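Local coordinates for putative glucoamylase (Bacteroides uniformis, PDB 4GL3), which is a putative glucoamylase, probably a glycoside hydrolase that releases glucose from oligosaccharides or polysaccharides, its true substrate being unknown, at residues G322-T327 against R345-E350; E349-R354 against F365-N370; H278-R283 against P337-E342. All coordinates share one frame; numbering follows the deposited sequence.

Interaction 1: G322-T327 against R345-E350; sequences GVITPT and RYFYEE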
loop_
_atom_site.group_PDB
_atom_site.type_symbol
_atom_site.label_atom_id
_atom_site.label_comp_id
_atom_site.label_asym_id
_atom_site.label_seq_id
_atom_site.Cartn_x
_atom_site.Cartn_y
_atom_site.Cartn_z
ATOM N N GLY A 322 -12.637 -0.997 19.119
ATOM C CA GLY A 322 -13.388 0.286 19.181
ATOM C C GLY A 322 -12.800 1.414 18.333
ATOM O O GLY A 322 -13.286 2.540 18.399
ATOM N N VAL A 323 -11.765 1.094 17.548
ATOM C CA VAL A 323 -10.970 2.042 16.765
ATOM C C VAL A 323 -11.417 1.950 15.292
ATOM O O VAL A 323 -11.381 0.883 14.687
ATOM C CB VAL A 323 -9.450 1.733 16.892
ATOM C CG1 VAL A 323 -8.593 2.659 16.008
ATOM C CG2 VAL A 323 -9.011 1.789 18.372
ATOM N N ILE A 324 -11.912 3.066 14.766
ATOM C CA ILE A 324 -12.186 3.239 13.335
ATOM C C ILE A 324 -10.992 3.996 12.729
ATOM O O ILE A 324 -10.450 4.943 13.323
ATOM C CB ILE A 324 -13.542 3.986 13.116
ATOM C CG1 ILE A 324 -14.716 3.138 13.628
ATOM C CG2 ILE A 324 -13.750 4.370 11.630
ATOM C CD1 ILE A 324 -15.144 1.927 12.806
ATOM N N THR A 325 -10.550 3.546 11.566
ATOM C CA THR A 325 -9.353 4.027 10.969
ATOM C C THR A 325 -9.697 4.538 9.529
ATOM O O THR A 325 -10.053 3.732 8.641
ATOM C CB THR A 325 -8.329 2.878 10.860
ATOM O OG1 THR A 325 -8.008 2.345 12.157
ATOM C CG2 THR A 325 -7.115 3.344 10.120
ATOM N N PRO A 326 -9.599 5.874 9.297
ATOM C CA PRO A 326 -10.080 6.445 8.038
ATOM C C PRO A 326 -9.522 5.838 6.765
ATOM O O PRO A 326 -10.268 5.750 5.786
ATOM C CB PRO A 326 -9.682 7.923 8.158
ATOM C CG PRO A 326 -9.889 8.200 9.616
ATOM C CD PRO A 326 -9.335 6.945 10.284
ATOM N N THR A 327 -8.252 5.407 6.759
ATOM C CA THR A 327 -7.707 4.815 5.559
ATOM C C THR A 327 -8.452 3.567 5.091
ATOM O O THR A 327 -8.414 3.288 3.905
ATOM C CB THR A 327 -6.198 4.541 5.649
ATOM O OG1 THR A 327 -5.688 4.278 4.331
ATOM C CG2 THR A 327 -5.887 3.341 6.575
ATOM N N ARG A 345 -17.328 12.100 3.995
ATOM C CA ARG A 345 -18.029 13.324 4.305
ATOM C C ARG A 345 -18.304 13.418 5.806
ATOM O O ARG A 345 -18.249 14.515 6.374
ATOM C CB ARG A 345 -19.331 13.447 3.495
ATOM C CG ARG A 345 -20.012 14.809 3.606
ATOM C CD ARG A 345 -21.136 14.954 2.576
ATOM N NE ARG A 345 -20.617 14.971 1.207
ATOM C CZ ARG A 345 -20.116 16.044 0.595
ATOM N NH1 ARG A 345 -20.070 17.223 1.222
ATOM N NH2 ARG A 345 -19.661 15.936 -0.655
ATOM N N TYR A 346 -18.608 12.290 6.434
ATOM C CA TYR A 346 -18.853 12.251 7.878
ATOM C C TYR A 346 -17.558 12.606 8.646
ATOM O O TYR A 346 -17.589 13.404 9.599
ATOM C CB TYR A 346 -19.387 10.870 8.297
ATOM C CG TYR A 346 -19.520 10.704 9.809
ATOM C CD1 TYR A 346 -20.560 11.310 10.517
ATOM C CD2 TYR A 346 -18.595 9.953 10.520
ATOM C CE1 TYR A 346 -20.675 11.147 11.891
ATOM C CE2 TYR A 346 -18.696 9.797 11.885
ATOM C CZ TYR A 346 -19.717 10.399 12.556
ATOM O OH TYR A 346 -19.777 10.221 13.898
ATOM N N PHE A 347 -16.430 12.043 8.195
ATOM C CA PHE A 347 -15.156 12.278 8.837
ATOM C C PHE A 347 -14.775 13.746 8.735
ATOM O O PHE A 347 -14.229 14.303 9.679
ATOM C CB PHE A 347 -14.024 11.441 8.218
ATOM C CG PHE A 347 -14.184 9.946 8.359
ATOM C CD1 PHE A 347 -14.940 9.376 9.364
ATOM C CD2 PHE A 347 -13.534 9.110 7.473
ATOM C CE1 PHE A 347 -15.053 7.994 9.464
ATOM C CE2 PHE A 347 -13.627 7.740 7.569
ATOM C CZ PHE A 347 -14.396 7.176 8.570
ATOM N N TYR A 348 -15.053 14.359 7.586
ATOM C CA TYR A 348 -14.705 15.756 7.367
ATOM C C TYR A 348 -15.703 16.699 8.029
ATOM O O TYR A 348 -15.310 17.597 8.778
ATOM C CB TYR A 348 -14.632 16.077 5.875
ATOM C CG TYR A 348 -14.197 17.492 5.593
ATOM C CD1 TYR A 348 -12.860 17.872 5.740
ATOM C CD2 TYR A 348 -15.085 18.434 5.167
ATOM C CE1 TYR A 348 -12.463 19.171 5.502
ATOM C CE2 TYR A 348 -14.686 19.727 4.921
ATOM C CZ TYR A 348 -13.376 20.072 5.095
ATOM O OH TYR A 348 -12.987 21.344 4.869
ATOM N N GLU A 349 -16.991 16.527 7.741
ATOM C CA GLU A 349 -17.974 17.499 8.174
ATOM C C GLU A 349 -18.319 17.320 9.644
ATOM O O GLU A 349 -18.479 18.297 10.331
ATOM C CB GLU A 349 -19.255 17.468 7.288
ATOM C CG GLU A 349 -18.993 17.896 5.841
ATOM C CD GLU A 349 -20.206 17.910 4.908
ATOM O OE1 GLU A 349 -21.325 17.531 5.302
ATOM O OE2 GLU A 349 -20.021 18.317 3.744
ATOM N N GLU A 350 -18.436 16.094 10.135
ATOM C CA GLU A 350 -18.902 15.899 11.506
ATOM C C GLU A 350 -17.726 15.733 12.464
ATOM O O GLU A 350 -17.740 16.270 13.542
ATOM C CB GLU A 350 -19.840 14.676 11.618
ATOM C CG GLU A 350 -21.132 14.747 10.806
ATOM C CD GLU A 350 -21.895 16.023 11.088
ATOM O OE1 GLU A 350 -22.053 16.355 12.286
ATOM O OE2 GLU A 350 -22.303 16.712 10.119
#

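Interaction 2: E349-R354 against F365-N370; sequences EELGDR and FNLTEN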
loop_
_atom_site.group_PDB
_atom_site.type_symbol
_atom_site.label_atom_id
_atom_site.label_comp_id
_atom_site.label_asym_id
_atom_site.label_seq_id
_atom_site.Cartn_x
_atom_site.Cartn_y
_atom_site.Cartn_z
ATOM N N GLU A 349 -16.991 16.527 7.741
ATOM C CA GLU A 349 -17.974 17.499 8.174
ATOM C C GLU A 349 -18.319 17.320 9.644
ATOM O O GLU A 349 -18.479 18.297 10.331
ATOM C CB GLU A 349 -19.255 17.468 7.288
ATOM C CG GLU A 349 -18.993 17.896 5.841
ATOM C CD GLU A 349 -20.206 17.910 4.908
ATOM O OE1 GLU A 349 -21.325 17.531 5.302
ATOM O OE2 GLU A 349 -20.021 18.317 3.744
ATOM N N GLU A 350 -18.436 16.094 10.135
ATOM C CA GLU A 350 -18.902 15.899 11.506
ATOM C C GLU A 350 -17.726 15.733 12.464
ATOM O O GLU A 350 -17.740 16.270 13.542
ATOM C CB GLU A 350 -19.840 14.676 11.618
ATOM C CG GLU A 350 -21.132 14.747 10.806
ATOM C CD GLU A 350 -21.895 16.023 11.088
ATOM O OE1 GLU A 350 -22.053 16.355 12.286
ATOM O OE2 GLU A 350 -22.303 16.712 10.119
ATOM N N LEU A 351 -16.727 14.949 12.097
ATOM C CA LEU A 351 -15.577 14.752 12.990
ATOM C C LEU A 351 -14.406 15.685 12.719
ATOM O O LEU A 351 -13.434 15.614 13.430
ATOM C CB LEU A 351 -15.067 13.305 12.953
ATOM C CG LEU A 351 -16.078 12.209 13.302
ATOM C CD1 LEU A 351 -15.387 10.840 13.230
ATOM C CD2 LEU A 351 -16.745 12.492 14.659
ATOM N N GLY A 352 -14.508 16.582 11.745
ATOM C CA GLY A 352 -13.308 17.292 11.261
ATOM C C GLY A 352 -12.586 18.166 12.275
ATOM O O GLY A 352 -11.358 18.307 12.237
ATOM N N ASP A 353 -13.323 18.756 13.194
ATOM C CA ASP A 353 -12.699 19.610 14.217
ATOM C C ASP A 353 -11.701 18.804 15.070
ATOM O O ASP A 353 -10.732 19.353 15.559
ATOM C CB ASP A 353 -13.754 20.327 15.065
ATOM C CG ASP A 353 -14.714 19.357 15.785
ATOM O OD1 ASP A 353 -15.128 18.291 15.242
ATOM O OD2 ASP A 353 -15.082 19.678 16.925
ATOM N N ARG A 354 -11.897 17.494 15.201
ATOM C CA ARG A 354 -10.961 16.683 15.987
ATOM C C ARG A 354 -10.145 15.707 15.162
ATOM O O ARG A 354 -9.070 15.270 15.594
ATOM C CB ARG A 354 -11.704 15.973 17.119
ATOM C CG ARG A 354 -12.225 16.964 18.155
ATOM C CD ARG A 354 -12.746 16.292 19.405
ATOM N NE ARG A 354 -11.712 15.569 20.125
ATOM C CZ ARG A 354 -11.951 14.884 21.228
ATOM N NH1 ARG A 354 -13.182 14.851 21.702
ATOM N NH2 ARG A 354 -10.974 14.232 21.844
ATOM N N PHE A 365 -9.438 6.911 15.277
ATOM C CA PHE A 365 -10.212 7.451 16.386
ATOM C C PHE A 365 -11.062 6.371 17.036
ATOM O O PHE A 365 -11.356 5.320 16.440
ATOM C CB PHE A 365 -11.114 8.657 15.976
ATOM C CG PHE A 365 -12.187 8.304 14.969
ATOM C CD1 PHE A 365 -11.902 8.268 13.599
ATOM C CD2 PHE A 365 -13.477 7.985 15.386
ATOM C CE1 PHE A 365 -12.892 7.941 12.682
ATOM C CE2 PHE A 365 -14.441 7.627 14.475
ATOM C CZ PHE A 365 -14.152 7.590 13.123
ATOM N N ASN A 366 -11.435 6.646 18.276
ATOM C CA ASN A 366 -12.287 5.770 19.084
ATOM C C ASN A 366 -13.325 6.627 19.781
ATOM O O ASN A 366 -13.033 7.256 20.808
ATOM C CB ASN A 366 -11.448 5.008 20.107
ATOM C CG ASN A 366 -12.269 4.036 20.954
ATOM O OD1 ASN A 366 -13.444 4.286 21.279
ATOM N ND2 ASN A 366 -11.649 2.912 21.316
ATOM N N LEU A 367 -14.536 6.691 19.233
ATOM C CA LEU A 367 -15.575 7.544 19.823
ATOM C C LEU A 367 -16.025 7.049 21.207
ATOM O O LEU A 367 -16.437 7.861 22.037
ATOM C CB LEU A 367 -16.776 7.682 18.875
ATOM C CG LEU A 367 -16.520 8.424 17.563
ATOM C CD1 LEU A 367 -17.829 8.615 16.808
ATOM C CD2 LEU A 367 -15.835 9.760 17.815
ATOM N N THR A 368 -15.932 5.737 21.468
ATOM C CA THR A 368 -16.306 5.189 22.781
ATOM C C THR A 368 -15.374 5.733 23.858
ATOM O O THR A 368 -15.845 6.065 24.923
ATOM C CB THR A 368 -16.286 3.629 22.846
ATOM O OG1 THR A 368 -17.002 3.077 21.728
ATOM C CG2 THR A 368 -16.924 3.119 24.163
ATOM N N GLU A 369 -14.063 5.800 23.603
ATOM C CA GLU A 369 -13.109 6.325 24.606
ATOM C C GLU A 369 -12.804 7.814 24.397
ATOM O O GLU A 369 -11.923 8.361 25.046
ATOM C CB GLU A 369 -11.786 5.559 24.584
ATOM C CG GLU A 369 -11.895 4.042 24.614
ATOM C CD GLU A 369 -12.562 3.503 25.861
ATOM O OE1 GLU A 369 -12.475 4.156 26.916
ATOM O OE2 GLU A 369 -13.167 2.412 25.785
ATOM N N ASN A 370 -13.515 8.447 23.468
ATOM C CA ASN A 370 -13.314 9.845 23.094
ATOM C C ASN A 370 -11.872 10.171 22.702
ATOM O O ASN A 370 -11.332 11.180 23.105
ATOM C CB ASN A 370 -13.831 10.767 24.220
ATOM C CG ASN A 370 -13.953 12.216 23.784
ATOM O OD1 ASN A 370 -14.179 12.527 22.611
ATOM N ND2 ASN A 370 -13.781 13.116 24.726
#

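Interaction 3: H278-R283 against P337-E342; sequences HTLINR and PEYSLE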
loop_
_atom_site.group_PDB
_atom_site.type_symbol
_atom_site.label_atom_id
_atom_site.label_comp_id
_atom_site.label_asym_id
_atom_site.label_seq_id
_atom_site.Cartn_x
_atom_site.Cartn_y
_atom_site.Cartn_z
ATOM N N HIS A 278 -14.643 -8.076 0.384
ATOM C CA HIS A 278 -13.950 -7.731 1.619
ATOM C C HIS A 278 -14.379 -6.358 2.149
ATOM O O HIS A 278 -14.656 -6.196 3.343
ATOM C CB HIS A 278 -12.462 -7.772 1.392
ATOM C CG HIS A 278 -11.643 -7.694 2.644
ATOM N ND1 HIS A 278 -10.268 -7.798 2.621
ATOM C CD2 HIS A 278 -11.988 -7.524 3.947
ATOM C CE1 HIS A 278 -9.803 -7.686 3.853
ATOM N NE2 HIS A 278 -10.822 -7.520 4.677
ATOM N N THR A 279 -14.431 -5.373 1.262
ATOM C CA THR A 279 -14.900 -4.034 1.654
ATOM C C THR A 279 -16.308 -4.045 2.236
ATOM O O THR A 279 -16.575 -3.415 3.263
ATOM C CB THR A 279 -14.795 -3.078 0.453
ATOM O OG1 THR A 279 -13.431 -3.034 0.008
ATOM C CG2 THR A 279 -15.341 -1.659 0.774
ATOM N N LEU A 280 -17.217 -4.773 1.609
ATOM C CA LEU A 280 -18.644 -4.712 2.027
ATOM C C LEU A 280 -18.866 -5.517 3.294
ATOM O O LEU A 280 -19.654 -5.154 4.134
ATOM C CB LEU A 280 -19.570 -5.185 0.900
ATOM C CG LEU A 280 -19.654 -4.215 -0.291
ATOM C CD1 LEU A 280 -20.741 -4.623 -1.273
ATOM C CD2 LEU A 280 -19.921 -2.799 0.207
ATOM N N ILE A 281 -18.131 -6.607 3.448
ATOM C CA ILE A 281 -18.147 -7.373 4.694
ATOM C C ILE A 281 -17.608 -6.556 5.898
ATOM O O ILE A 281 -18.206 -6.568 6.970
ATOM C CB ILE A 281 -17.391 -8.699 4.510
ATOM C CG1 ILE A 281 -18.214 -9.637 3.601
ATOM C CG2 ILE A 281 -17.070 -9.342 5.863
ATOM C CD1 ILE A 281 -17.367 -10.779 2.998
ATOM N N ASN A 282 -16.491 -5.857 5.710
ATOM C CA ASN A 282 -15.905 -4.986 6.749
ATOM C C ASN A 282 -16.923 -3.910 7.169
ATOM O O ASN A 282 -17.221 -3.700 8.364
ATOM C CB ASN A 282 -14.588 -4.410 6.184
ATOM C CG ASN A 282 -13.703 -3.784 7.231
ATOM O OD1 ASN A 282 -13.949 -2.642 7.648
ATOM N ND2 ASN A 282 -12.625 -4.503 7.636
ATOM N N ARG A 283 -17.544 -3.294 6.167
ATOM C CA ARG A 283 -18.624 -2.358 6.418
ATOM C C ARG A 283 -19.813 -2.994 7.121
ATOM O O ARG A 283 -20.354 -2.411 8.061
ATOM C CB ARG A 283 -19.079 -1.688 5.116
ATOM C CG ARG A 283 -20.262 -0.765 5.290
ATOM C CD ARG A 283 -20.682 -0.148 3.960
ATOM N NE ARG A 283 -21.871 0.697 4.056
ATOM C CZ ARG A 283 -23.117 0.249 3.921
ATOM N NH1 ARG A 283 -23.345 -1.035 3.704
ATOM N NH2 ARG A 283 -24.139 1.076 3.993
ATOM N N PRO A 337 -17.810 3.027 -3.964
ATOM C CA PRO A 337 -17.587 4.489 -3.914
ATOM C C PRO A 337 -18.600 5.296 -3.094
ATOM O O PRO A 337 -18.217 6.212 -2.345
ATOM C CB PRO A 337 -17.545 4.917 -5.394
ATOM C CG PRO A 337 -17.990 3.744 -6.199
ATOM C CD PRO A 337 -17.888 2.506 -5.343
ATOM N N GLU A 338 -19.873 4.953 -3.199
ATOM C CA GLU A 338 -20.912 5.696 -2.476
ATOM C C GLU A 338 -20.733 5.549 -0.967
ATOM O O GLU A 338 -20.906 6.520 -0.203
ATOM C CB GLU A 338 -22.320 5.219 -2.880
ATOM C CG GLU A 338 -22.668 5.435 -4.354
ATOM C CD GLU A 338 -22.150 4.353 -5.339
ATOM O OE1 GLU A 338 -21.451 3.352 -4.964
ATOM O OE2 GLU A 338 -22.449 4.525 -6.543
ATOM N N TYR A 339 -20.377 4.339 -0.529
ATOM C CA TYR A 339 -20.214 4.098 0.888
ATOM C C TYR A 339 -18.940 4.757 1.411
ATOM O O TYR A 339 -18.933 5.274 2.527
ATOM C CB TYR A 339 -20.248 2.597 1.179
ATOM C CG TYR A 339 -21.569 1.901 0.817
ATOM C CD1 TYR A 339 -22.787 2.583 0.818
ATOM C CD2 TYR A 339 -21.585 0.541 0.555
ATOM C CE1 TYR A 339 -23.972 1.916 0.508
ATOM C CE2 TYR A 339 -22.749 -0.131 0.260
ATOM C CZ TYR A 339 -23.928 0.554 0.238
ATOM O OH TYR A 339 -25.034 -0.155 -0.050
ATOM N N SER A 340 -17.882 4.778 0.599
ATOM C CA SER A 340 -16.649 5.429 0.992
ATOM C C SER A 340 -16.821 6.933 1.006
ATOM O O SER A 340 -16.338 7.581 1.927
ATOM C CB SER A 340 -15.488 5.038 0.093
ATOM O OG SER A 340 -15.231 3.629 0.189
ATOM N N LEU A 341 -17.502 7.497 0.004
ATOM C CA LEU A 341 -17.797 8.925 0.024
ATOM C C LEU A 341 -18.663 9.348 1.234
ATOM O O LEU A 341 -18.525 10.467 1.741
ATOM C CB LEU A 341 -18.413 9.393 -1.320
ATOM C CG LEU A 341 -17.378 9.474 -2.452
ATOM C CD1 LEU A 341 -18.034 9.432 -3.833
ATOM C CD2 LEU A 341 -16.511 10.714 -2.287
ATOM N N GLU A 342 -19.558 8.471 1.680
ATOM C CA GLU A 342 -20.418 8.744 2.839
ATOM C C GLU A 342 -19.541 8.870 4.125
ATOM O O GLU A 342 -19.714 9.791 4.943
ATOM C CB GLU A 342 -21.443 7.613 2.986
ATOM C CG GLU A 342 -22.489 7.790 4.058
ATOM C CD GLU A 342 -23.649 6.802 3.914
ATOM O OE1 GLU A 342 -23.523 5.779 3.188
ATOM O OE2 GLU A 342 -24.709 7.054 4.519
HETATM O O HOH W 1 -21.888 3.512 4.091
HETATM O O HOH W 2 -25.175 3.840 3.622
#

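Interaction 1: G322-T327 against R345-E350
The Phe347 ring, carried by helix 337-349, reaches over to Ile324 and Pro326 and forms a buried aromatic-aliphatic contact between that helix and the loop leading into helix 326-331. Membership of the six-hairpin clan makes an (alpha/alpha)6 toroid the likely fold, and here a helix is joined to an irregular segment beside it. Taken in order, the helix first offers Arg345, which plays no part in the contact: its NH2 forms a salt bridge with Asp15, on a different side of the helix. Phe347 then supplies the whole of this helix's share. Its chi1 of -63° sets CG anti to the carbonyl carbon, and the ring extends from the helix toward the loop. The closest approach is oblique to the ring, Pro326 CA to Phe347 CE2 at 3.8 Å. Pro326 CG lies above one face, offset toward the rim, while Pro326 CB is 4.0 Å from Phe347 CE2. The ring meets one more apolar branch, with Ile324 CG2 standing 4.2 Å from Phe347 CZ, again obliquely. The CA-CA approach of Pro326 and Phe347 is 7.8 Å, and Phe361 of strand 360-361 touches both side chains. The summed buried surface is only 127 Å², as expected when a single side chain spans the gap. Glu349, facing away from the loop, closes the segment's polar side, its OE2 held in a salt bridge 2.7 Å from Arg345 NH1.

Interaction 2: E349-R354 against F365-N370
A beta hairpin, with strand 365-366 paired antiparallel to strand 371-372, is packed here through Phe365 and Leu367 against Leu351, just ahead of helix 352-355, while Arg354 of that helix reaches Asn370 in the hairpin turn. Leu351 CD1 sits over one face of the Phe365 ring, 3.7 Å from its centroid, which is the geometry of a CH-pi contact; its nearest ring atom is Phe365 CZ at 3.5 Å. The other branch, Leu351 CD2, meets Leu367 CD2 at 4.3 Å, so the two methyls of one leucine touch two hairpin residues. Tyr346 of helix 337-349 also touches both leucines. Within the turn, Asn366 OD1 accepts from Glu369 N at 2.8 Å, an Asx motif that ties the start of the turn to its far side. At the surface, the Arg354 chain bends at chi3 (63°), and this turns its guanidinium to Asn370. Arg354 NH1 approaches Asn370 OD1 at 2.7 Å, but the N-H...O angle of 125° makes this a weak bond, and the one from Arg354 NH2 to Asn370 O, at 3.3 Å, is weak as well. With the guanidinium and amide planes 84° apart and neither N-H pointing straight at its acceptor, the chemistry implies a loose polar link at the surface, set beside a close CH-pi contact.

Interaction 3: H278-R283 against P337-E342
Arg283 of helix 271-288 lays its guanidinium flat on the ring of Tyr339 from helix 337-349, a stacked cation-pi pair that joins two helices of what is probably an (alpha/alpha)6 toroid. The planes differ by only 5°, and Arg283 CZ is 3.5 Å from the ring centroid, nearly on its normal. Conformation explains the fit. The arginine chain is extended, with CG anti to the backbone N (chi1 176°) and no bend from CG to NE, so the whole length of the side chain spans the gap between the helices. The turn comes at the last torsion, where chi4 of -89° swings the guanidinium across the line of the chain and parallel to the ring. Its atoms spread over the face: NE lies 3.5 Å from Tyr339 CG, and NH2 lies 3.6 Å from Tyr339 CE1. Tyr339 in turn has CG anti to its carbonyl carbon, which directs the ring toward the opposing helix. Leu280, one turn before Arg283, meets the same ring at its edge, Leu280 CD2 lying 3.7 Å from Tyr339 CD2 close to the ring plane; the face and the edge thus take different partners. Trp301 also touches Arg283, and its NE1 is hydrogen-bonded to Tyr339 O. Glu342, one turn on from Tyr339, is too far for a direct salt bridge, with its OE1 4.8 Å from Arg283 NH2. Two waters bridge the pair instead: one accepts from Arg283 NE at 2.8 Å, the other from Arg283 NH2 at 3.0 Å, and both are bonded to Glu342 OE1.

Helix 337-349 ties the set together: its first residues carry interaction 3 and its last turn interaction 1, and interaction 2 starts where the helix gives way to helix 352-355. Interactions 1 and 2 lie about 7 Å apart, centre to centre, and touch directly, with Ile324 N 2.9 Å from Phe365 O (a probable hydrogen bond) and Phe347 CE1 packed on Phe365 CZ. Interaction 3 lies about 13 Å from interaction 1, centre to centre. The chemistry follows burial: interaction 1 is buried and wholly apolar, whereas the two surface contacts add an arginine, weakly hydrogen-bonded to a turn in interaction 2 and stacked and hydrated in interaction 3.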